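Local coordinates for protein uncharacterized HTH-type transcriptional regulator YydK (Bacillus subtilis subsp. subtilis, PDB 3BWG) that probably binds DNA through a winged helix-turn-helix domain of the GntR type and acts as a transcription factor, at residues I78-N83 against F230-N235; V95-I100 against V126-Y131; V104-P109 against D120-Y125. One frame throughout, in Å; residues are numbered along the deposited sequence.

Contact 1 pairs 78-79 with 230-234 near the middle of the chain and is buried; its parallel pairing is held by backbone bonds and aliphatic or aromatic packing. Contacts 2 and 3 lie on the antiparallel strands 95-105 and 123-132, joined through helix 109-114, at one border of the six-stranded UTRA sheet. They are partly buried, centres about 20 Å apart. Their charged groups differ: in contact 2 one buried arginine grips a serine while a second arginine lies against the first, whereas in contact 3 Arg105 lies flat on Tyr125 and a lysine closes an exposed acidic turn. Contact 1 encloses both along the chain, about 9 Å from contact 2 and 17 Å from contact 3 between nearest atoms.

Contact 1 of 3, residues I78-N83 against F230-N235; sequences ISLLSN and FVVQAN
The carbonyl oxygen Ile78 O is met by two groups of the other strand. Val231 N donates to Ile78 O at 2.9 Å, from 36° above the carbonyl plane, and Phe230 CA makes a CA-H...O contact with that oxygen at 3.1 Å. One step on, Leu80 N gives Val231 O an almost straight bond of 2.9 Å, with an angle of 173° at the hydrogen. These bonds set Ile78 beside Phe230 and Ser79 beside Val231 in parallel register. The Ile78 and Phe230 side chains lie alongside each other: Ile78 CB is 3.7 Å from Phe230 CD1, while CD1 of the isoleucine reaches farther along the ring, toward CE1. After Ser79 the chain turns off, and Ser79 OG braces the turn by donating to Leu81 O at 2.7 Å. Leu81 CD1 then comes back to Val232 CG2, 3.9 Å away, a branch that lies anti to the valine's backbone N. Tyr223 meets Phe230 edge-to-face. Strand 230-234 also pairs antiparallel with a strand of the second subunit, which carries the pairing over into the dimer partner. The arrangement is a short parallel beta bridge, which joins strand 78-79 to the C-terminal strand 230-234.

Contact 2 of 3, residues V95-I100 against V126-Y131; sequences VTSKVI and VKRVRY
Val95 opens the pairing by laying CG2 over one face of the Arg130 guanidinium, 3.8 Å from NH2, while its CA-H points at Tyr131 O. A water accepts weakly from Arg130 NH2 and donates to Val95 O. Thr96 and Tyr131 form a hydrogen-bonded pair, in which Tyr131 N reaches Thr96 O at 2.7 Å; that same oxygen lies at the edge of the tyrosine ring, in its plane. On the other side of the sheet Ser97 OG accepts from Arg130 NE at 2.9 Å, 13° out of the guanidinium plane. The arginine chain bends at chi3 (70°), which brings NE round to the hydroxyl. Arg128 NH2 lies against the guanidinium face opposite Val95, and the closeness of two cations is probably eased by Glu91, which pairs with Arg130, and Glu140, which pairs with Arg128; Arg128 NH1 is also hydrogen-bonded to Val157 O and His159 O. With an alanine in place of Arg130, Ser97 OG would probably lose this donor and Glu91 its salt-bridge mate. Lys98 exchanges two backbone bonds with Val129, and its CD passes 3.8 Å from Tyr131 OH. Val99 sits opposite Arg128 in a non-hydrogen-bonded pair. At Ile100 the backbone N bonds Lys127 O at 2.8 Å, and CD1 packs on Val129 CG2 at 3.5 Å; Tyr192 of helix 187-193 touches both side chains. Strand axes 4.5 Å apart and directed 156° from each other make this a twisted antiparallel strand pair at the border of the UTRA sheet.

Contact 3 of 3, residues V104-P109 against D120-Y125; sequences VRKPTP and DEDIYY
Arg105 and Ile123 make a hydrogen-bonded antiparallel pair where, in the antiparallel UTRA sheet, strand 95-105 runs out and, past helix 109-114, strand 123-132 begins. Ile123 N gives Arg105 O a bond of 2.9 Å with 175° at the hydrogen; the return bond, from Arg105 N to Ile123 O, is longer and more bent. The close-packed part lies around this pair. Ile123 CG1, placed between its own backbone N and carbonyl carbon, fits against Pro107, 4.0 Å from the proline CB, and Ile117 and Tyr143 also touch the isoleucine. On the same face of the sheet the Arg105 guanidinium lies flat on the Tyr125 ring, with centres 3.7 Å apart and planes at 17°. Its CZ stands over the ring face, somewhat off the normal, a cation-pi geometry in which Tyr125 CD2 comes over the middle of the guanidinium. Both groups have outside partners: Glu101 and Asp103 form salt bridges with the arginine, and Glu141 is hydrogen-bonded to Tyr125 OH.

Val104 belongs to the other face, with CG2 3.6 Å from Tyr124 CE2 and CG1 against Asp122. Beyond it the contact thins toward solvent, and charge takes over from close packing. Lys106 is exposed, and its CB points away from the facing segment, but a bend at chi2 (-57°) turns the chain back toward the acidic turn. There NZ is shared by three oxygens of the 120-122 turn. The Asp120 carboxylate forms the longer of two salt bridges, and Asp120 O accepts from well above its carbonyl plane. The shorter bridge runs from Lys106 NZ to the syn side of Asp122 OD1, at 2.6 Å.

Contact 1 of 3, residues I78-N83 against F230-N235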
loop_
_atom_site.group_PDB
_atom_site.type_symbol
_atom_site.label_atom_id
_atom_site.label_comp_id
_atom_site.label_asym_id
_atom_site.label_seq_id
_atom_site.Cartn_x
_atom_site.Cartn_y
_atom_site.Cartn_z
ATOM N N ILE B 78 -0.972 -0.458 11.754
ATOM C CA ILE B 78 -0.452 0.846 11.322
ATOM C C ILE B 78 -0.623 0.919 9.803
ATOM O O ILE B 78 -0.297 -0.024 9.050
ATOM C CB ILE B 78 1.055 1.057 11.656
ATOM C CG1 ILE B 78 1.327 0.927 13.172
ATOM C CG2 ILE B 78 1.582 2.410 11.070
ATOM C CD1 ILE B 78 2.681 0.263 13.442
ATOM N N SER B 79 -1.179 2.034 9.374
ATOM C CA SER B 79 -1.330 2.317 7.978
ATOM C C SER B 79 0.053 2.442 7.310
ATOM O O SER B 79 0.851 3.326 7.608
ATOM C CB SER B 79 -2.173 3.578 7.808
ATOM O OG SER B 79 -2.149 3.912 6.433
ATOM N N LEU B 80 0.368 1.500 6.449
ATOM C CA LEU B 80 1.686 1.500 5.835
ATOM C C LEU B 80 1.907 2.781 5.018
ATOM O O LEU B 80 2.990 3.377 5.071
ATOM C CB LEU B 80 1.836 0.251 4.976
ATOM C CG LEU B 80 3.159 0.001 4.253
ATOM C CD1 LEU B 80 4.307 -0.331 5.183
ATOM C CD2 LEU B 80 2.908 -1.098 3.265
ATOM N N LEU B 81 0.876 3.223 4.291
ATOM C CA LEU B 81 0.931 4.446 3.502
ATOM C C LEU B 81 0.395 5.634 4.316
ATOM O O LEU B 81 -0.716 5.578 4.830
ATOM C CB LEU B 81 0.151 4.278 2.159
ATOM C CG LEU B 81 0.584 3.078 1.261
ATOM C CD1 LEU B 81 -0.200 2.995 -0.052
ATOM C CD2 LEU B 81 2.096 3.089 0.942
ATOM N N SER B 82 1.184 6.697 4.420
ATOM C CA SER B 82 0.859 7.836 5.286
ATOM C C SER B 82 -0.241 8.681 4.669
ATOM O O SER B 82 -0.186 8.987 3.474
ATOM C CB SER B 82 2.090 8.746 5.484
ATOM O OG SER B 82 3.285 7.982 5.594
ATOM N N ASN B 83 -1.229 9.057 5.484
ATOM C CA ASN B 83 -2.185 10.123 5.144
ATOM C C ASN B 83 -3.047 9.820 3.914
ATOM O O ASN B 83 -2.974 10.549 2.912
ATOM C CB ASN B 83 -1.452 11.473 4.939
ATOM C CG ASN B 83 -1.039 12.143 6.255
ATOM O OD1 ASN B 83 -0.257 11.590 7.039
ATOM N ND2 ASN B 83 -1.543 13.352 6.482
ATOM N N PHE B 230 1.079 -3.998 9.822
ATOM C CA PHE B 230 0.676 -2.939 8.869
ATOM C C PHE B 230 -0.488 -3.315 7.979
ATOM O O PHE B 230 -0.657 -4.466 7.641
ATOM C CB PHE B 230 1.869 -2.485 7.998
ATOM C CG PHE B 230 3.051 -2.060 8.820
ATOM C CD1 PHE B 230 3.199 -0.728 9.218
ATOM C CD2 PHE B 230 3.998 -2.992 9.218
ATOM C CE1 PHE B 230 4.236 -0.331 10.048
ATOM C CE2 PHE B 230 5.075 -2.599 10.036
ATOM C CZ PHE B 230 5.162 -1.237 10.458
ATOM N N VAL B 231 -1.305 -2.332 7.650
ATOM C CA VAL B 231 -2.337 -2.515 6.684
ATOM C C VAL B 231 -2.146 -1.557 5.489
ATOM O O VAL B 231 -1.588 -0.444 5.600
ATOM C CB VAL B 231 -3.776 -2.424 7.311
ATOM C CG1 VAL B 231 -4.059 -1.037 8.025
ATOM C CG2 VAL B 231 -4.815 -2.719 6.260
ATOM N N VAL B 232 -2.604 -2.035 4.331
ATOM C CA VAL B 232 -2.699 -1.238 3.146
ATOM C C VAL B 232 -3.947 -1.633 2.375
ATOM O O VAL B 232 -4.295 -2.839 2.257
ATOM C CB VAL B 232 -1.383 -1.252 2.319
ATOM C CG1 VAL B 232 -0.834 -2.586 2.248
ATOM C CG2 VAL B 232 -1.558 -0.553 0.933
ATOM N N GLN B 233 -4.650 -0.587 1.933
ATOM C CA GLN B 233 -5.869 -0.716 1.170
ATOM C C GLN B 233 -5.474 -0.430 -0.263
ATOM O O GLN B 233 -4.821 0.583 -0.537
ATOM C CB GLN B 233 -6.943 0.266 1.637
ATOM C CG GLN B 233 -7.432 0.055 3.057
ATOM C CD GLN B 233 -8.652 0.935 3.466
ATOM O OE1 GLN B 233 -9.207 0.734 4.544
ATOM N NE2 GLN B 233 -9.072 1.881 2.605
ATOM N N ALA B 234 -5.837 -1.333 -1.163
ATOM C CA ALA B 234 -5.552 -1.165 -2.580
ATOM C C ALA B 234 -6.856 -1.098 -3.347
ATOM O O ALA B 234 -7.770 -1.892 -3.112
ATOM C CB ALA B 234 -4.681 -2.331 -3.093
ATOM N N ASN B 235 -6.953 -0.146 -4.268
ATOM C CA ASN B 235 -8.167 -0.010 -5.073
ATOM C C ASN B 235 -7.880 -0.196 -6.562
ATOM O O ASN B 235 -7.479 -1.308 -6.972
ATOM C CB ASN B 235 -8.924 1.302 -4.733
ATOM C CG ASN B 235 -9.366 1.347 -3.229
ATOM O OD1 ASN B 235 -10.555 1.197 -2.906
ATOM N ND2 ASN B 235 -8.393 1.528 -2.321
#

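Contact 2 of 3, residues V95-I100 against V126-Y131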
loop_
_atom_site.group_PDB
_atom_site.type_symbol
_atom_site.label_atom_id
_atom_site.label_comp_id
_atom_site.label_asym_id
_atom_site.label_seq_id
_atom_site.Cartn_x
_atom_site.Cartn_y
_atom_site.Cartn_z
ATOM N N VAL B 95 2.466 7.956 19.867
ATOM C CA VAL B 95 3.847 7.785 19.433
ATOM C C VAL B 95 4.763 8.917 19.922
ATOM O O VAL B 95 4.543 10.102 19.636
ATOM C CB VAL B 95 3.958 7.521 17.884
ATOM C CG1 VAL B 95 3.294 8.617 17.088
ATOM C CG2 VAL B 95 5.409 7.333 17.446
ATOM N N THR B 96 5.771 8.528 20.696
ATOM C CA THR B 96 6.797 9.445 21.150
ATOM C C THR B 96 8.140 9.066 20.550
ATOM O O THR B 96 8.303 7.957 20.029
ATOM C CB THR B 96 6.866 9.545 22.706
ATOM O OG1 THR B 96 7.242 8.289 23.279
ATOM C CG2 THR B 96 5.506 9.995 23.278
ATOM N N SER B 97 9.082 10.004 20.633
ATOM C CA SER B 97 10.400 9.898 20.031
ATOM C C SER B 97 11.488 10.368 20.980
ATOM O O SER B 97 11.337 11.376 21.679
ATOM C CB SER B 97 10.490 10.719 18.727
ATOM O OG SER B 97 9.666 10.201 17.715
ATOM N N LYS B 98 12.581 9.617 20.976
ATOM C CA LYS B 98 13.846 9.990 21.567
ATOM C C LYS B 98 14.802 10.362 20.406
ATOM O O LYS B 98 15.088 9.533 19.556
ATOM C CB LYS B 98 14.379 8.781 22.335
ATOM C CG LYS B 98 15.636 8.974 23.140
ATOM C CD LYS B 98 15.883 7.691 23.947
ATOM C CE LYS B 98 17.362 7.425 24.237
ATOM N NZ LYS B 98 17.865 8.114 25.478
ATOM N N VAL B 99 15.261 11.612 20.366
ATOM C CA VAL B 99 16.167 12.041 19.323
ATOM C C VAL B 99 17.561 11.634 19.745
ATOM O O VAL B 99 18.026 12.041 20.787
ATOM C CB VAL B 99 16.120 13.580 19.074
ATOM C CG1 VAL B 99 17.091 13.991 17.975
ATOM C CG2 VAL B 99 14.731 14.011 18.703
ATOM N N ILE B 100 18.217 10.835 18.925
ATOM C CA ILE B 100 19.567 10.419 19.192
ATOM C C ILE B 100 20.529 11.423 18.570
ATOM O O ILE B 100 21.502 11.807 19.217
ATOM C CB ILE B 100 19.838 8.992 18.689
ATOM C CG1 ILE B 100 18.843 8.026 19.312
ATOM C CG2 ILE B 100 21.282 8.552 19.066
ATOM C CD1 ILE B 100 18.676 6.773 18.541
ATOM N N VAL B 126 18.522 13.015 10.768
ATOM C CA VAL B 126 17.913 12.648 12.038
ATOM C C VAL B 126 18.002 11.167 12.365
ATOM O O VAL B 126 17.877 10.310 11.483
ATOM C CB VAL B 126 16.500 13.331 12.312
ATOM C CG1 VAL B 126 16.100 14.298 11.229
ATOM C CG2 VAL B 126 15.403 12.349 12.753
ATOM N N LYS B 127 18.345 10.878 13.612
ATOM C CA LYS B 127 18.439 9.521 14.077
ATOM C C LYS B 127 17.549 9.481 15.333
ATOM O O LYS B 127 17.753 10.284 16.264
ATOM C CB LYS B 127 19.890 9.176 14.410
ATOM C CG LYS B 127 20.059 7.725 14.873
ATOM C CD LYS B 127 21.413 7.418 15.543
ATOM C CE LYS B 127 22.484 7.163 14.483
ATOM N NZ LYS B 127 23.775 6.831 15.190
ATOM N N ARG B 128 16.542 8.602 15.341
ATOM C CA ARG B 128 15.621 8.559 16.464
ATOM C C ARG B 128 14.998 7.180 16.679
ATOM O O ARG B 128 14.848 6.365 15.741
ATOM C CB ARG B 128 14.559 9.675 16.355
ATOM C CG ARG B 128 13.443 9.462 15.354
ATOM C CD ARG B 128 12.582 10.697 15.182
ATOM N NE ARG B 128 11.735 10.501 14.006
ATOM C CZ ARG B 128 10.606 11.148 13.740
ATOM N NH1 ARG B 128 10.148 12.082 14.566
ATOM N NH2 ARG B 128 9.942 10.845 12.633
ATOM N N VAL B 129 14.697 6.900 17.932
ATOM C CA VAL B 129 13.943 5.714 18.274
ATOM C C VAL B 129 12.569 6.233 18.572
ATOM O O VAL B 129 12.403 7.281 19.240
ATOM C CB VAL B 129 14.541 4.953 19.493
ATOM C CG1 VAL B 129 13.717 3.663 19.861
ATOM C CG2 VAL B 129 16.015 4.603 19.225
ATOM N N ARG B 130 11.576 5.535 18.043
ATOM C CA ARG B 130 10.190 5.914 18.294
ATOM C C ARG B 130 9.472 4.853 19.133
ATOM O O ARG B 130 9.865 3.692 19.108
ATOM C CB ARG B 130 9.473 6.244 16.986
ATOM C CG ARG B 130 10.331 7.044 16.002
ATOM C CD ARG B 130 9.464 7.623 14.880
ATOM N NE ARG B 130 8.609 8.695 15.443
ATOM C CZ ARG B 130 7.546 9.203 14.823
ATOM N NH1 ARG B 130 7.209 8.750 13.611
ATOM N NH2 ARG B 130 6.839 10.185 15.397
ATOM N N TYR B 131 8.464 5.277 19.910
ATOM C CA TYR B 131 7.747 4.416 20.869
ATOM C C TYR B 131 6.219 4.515 20.728
ATOM O O TYR B 131 5.669 5.601 20.506
ATOM C CB TYR B 131 8.102 4.762 22.319
ATOM C CG TYR B 131 9.561 4.682 22.666
ATOM C CD1 TYR B 131 10.060 3.674 23.502
ATOM C CD2 TYR B 131 10.450 5.642 22.185
ATOM C CE1 TYR B 131 11.457 3.615 23.826
ATOM C CE2 TYR B 131 11.801 5.605 22.490
ATOM C CZ TYR B 131 12.310 4.603 23.280
ATOM O OH TYR B 131 13.671 4.635 23.515
HETATM O O HOH W 1 5.759 11.661 17.861
#

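Contact 3 of 3, residues V104-P109 against D120-Y125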
loop_
_atom_site.group_PDB
_atom_site.type_symbol
_atom_site.label_atom_id
_atom_site.label_comp_id
_atom_site.label_asym_id
_atom_site.label_seq_id
_atom_site.Cartn_x
_atom_site.Cartn_y
_atom_site.Cartn_z
ATOM N N VAL B 104 23.263 19.182 10.815
ATOM C CA VAL B 104 23.440 19.451 9.412
ATOM C C VAL B 104 24.728 18.780 9.021
ATOM O O VAL B 104 25.704 18.832 9.762
ATOM C CB VAL B 104 23.525 20.951 9.112
ATOM C CG1 VAL B 104 23.698 21.168 7.588
ATOM C CG2 VAL B 104 22.294 21.640 9.646
ATOM N N ARG B 105 24.721 18.185 7.828
ATOM C CA ARG B 105 25.638 17.140 7.421
ATOM C C ARG B 105 25.591 17.090 5.896
ATOM O O ARG B 105 24.569 17.405 5.291
ATOM C CB ARG B 105 25.009 15.853 7.970
ATOM C CG ARG B 105 25.775 14.638 7.981
ATOM C CD ARG B 105 24.955 13.572 8.675
ATOM N NE ARG B 105 25.073 13.625 10.143
ATOM C CZ ARG B 105 25.361 12.576 10.918
ATOM N NH1 ARG B 105 25.555 11.362 10.380
ATOM N NH2 ARG B 105 25.422 12.732 12.239
ATOM N N LYS B 106 26.681 16.677 5.263
ATOM C CA LYS B 106 26.618 16.232 3.878
ATOM C C LYS B 106 25.916 14.846 3.797
ATOM O O LYS B 106 25.998 14.051 4.735
ATOM C CB LYS B 106 28.021 16.209 3.223
ATOM C CG LYS B 106 28.750 17.531 3.290
ATOM C CD LYS B 106 27.931 18.652 2.649
ATOM C CE LYS B 106 28.709 19.943 2.655
ATOM N NZ LYS B 106 27.839 21.060 2.173
ATOM N N PRO B 107 25.198 14.579 2.683
ATOM C CA PRO B 107 24.511 13.281 2.580
ATOM C C PRO B 107 25.499 12.144 2.285
ATOM O O PRO B 107 26.522 12.371 1.610
ATOM C CB PRO B 107 23.591 13.463 1.347
ATOM C CG PRO B 107 24.296 14.546 0.479
ATOM C CD PRO B 107 24.975 15.456 1.505
ATOM N N THR B 108 25.178 10.937 2.746
ATOM C CA THR B 108 25.804 9.764 2.195
ATOM C C THR B 108 25.532 9.693 0.666
ATOM O O THR B 108 24.644 10.367 0.147
ATOM C CB THR B 108 25.297 8.477 2.867
ATOM O OG1 THR B 108 23.914 8.281 2.572
ATOM C CG2 THR B 108 25.505 8.498 4.400
ATOM N N PRO B 109 26.341 8.927 -0.078
ATOM C CA PRO B 109 25.997 8.710 -1.497
ATOM C C PRO B 109 24.571 8.177 -1.709
ATOM O O PRO B 109 23.831 8.721 -2.518
ATOM C CB PRO B 109 27.044 7.705 -1.955
ATOM C CG PRO B 109 28.200 7.992 -1.060
ATOM C CD PRO B 109 27.644 8.341 0.272
ATOM N N ASP B 120 27.435 17.613 -2.286
ATOM C CA ASP B 120 27.825 18.800 -1.535
ATOM C C ASP B 120 26.628 19.626 -1.058
ATOM O O ASP B 120 26.818 20.700 -0.476
ATOM C CB ASP B 120 28.836 19.666 -2.315
ATOM C CG ASP B 120 29.780 20.457 -1.381
ATOM O OD1 ASP B 120 29.932 20.094 -0.191
ATOM O OD2 ASP B 120 30.387 21.446 -1.839
ATOM N N GLU B 121 25.412 19.128 -1.296
ATOM C CA GLU B 121 24.211 19.806 -0.818
ATOM C C GLU B 121 23.927 19.396 0.646
ATOM O O GLU B 121 23.926 18.198 0.975
ATOM C CB GLU B 121 23.012 19.494 -1.729
ATOM C CG GLU B 121 23.103 20.021 -3.175
ATOM C CD GLU B 121 21.757 19.921 -3.936
ATOM O OE1 GLU B 121 20.731 20.501 -3.471
ATOM O OE2 GLU B 121 21.726 19.245 -4.997
ATOM N N ASP B 122 23.731 20.376 1.525
ATOM C CA ASP B 122 23.447 20.082 2.941
ATOM C C ASP B 122 22.133 19.311 3.143
ATOM O O ASP B 122 21.124 19.575 2.471
ATOM C CB ASP B 122 23.337 21.378 3.742
ATOM C CG ASP B 122 24.662 22.071 3.935
ATOM O OD1 ASP B 122 25.714 21.439 3.710
ATOM O OD2 ASP B 122 24.650 23.252 4.342
ATOM N N ILE B 123 22.142 18.342 4.043
ATOM C CA ILE B 123 20.890 17.722 4.468
ATOM C C ILE B 123 20.779 17.913 5.977
ATOM O O ILE B 123 21.826 18.094 6.620
ATOM C CB ILE B 123 20.759 16.220 4.030
ATOM C CG1 ILE B 123 21.944 15.336 4.470
ATOM C CG2 ILE B 123 20.656 16.136 2.499
ATOM C CD1 ILE B 123 21.767 14.572 5.791
ATOM N N TYR B 124 19.547 17.931 6.515
ATOM C CA TYR B 124 19.320 17.633 7.938
ATOM C C TYR B 124 19.320 16.140 8.157
ATOM O O TYR B 124 18.619 15.419 7.445
ATOM C CB TYR B 124 17.974 18.132 8.428
ATOM C CG TYR B 124 18.033 19.538 8.862
ATOM C CD1 TYR B 124 17.518 20.559 8.056
ATOM C CD2 TYR B 124 18.662 19.869 10.044
ATOM C CE1 TYR B 124 17.591 21.877 8.457
ATOM C CE2 TYR B 124 18.773 21.197 10.456
ATOM C CZ TYR B 124 18.231 22.188 9.674
ATOM O OH TYR B 124 18.341 23.491 10.095
ATOM N N TYR B 125 20.071 15.676 9.158
ATOM C CA TYR B 125 20.114 14.254 9.443
ATOM C C TYR B 125 19.430 13.982 10.748
ATOM O O TYR B 125 19.737 14.623 11.742
ATOM C CB TYR B 125 21.571 13.782 9.523
ATOM C CG TYR B 125 21.762 12.389 10.076
ATOM C CD1 TYR B 125 21.547 11.274 9.263
ATOM C CD2 TYR B 125 22.194 12.177 11.403
ATOM C CE1 TYR B 125 21.713 10.011 9.745
ATOM C CE2 TYR B 125 22.388 10.885 11.892
ATOM C CZ TYR B 125 22.129 9.809 11.046
ATOM O OH TYR B 125 22.301 8.503 11.440
#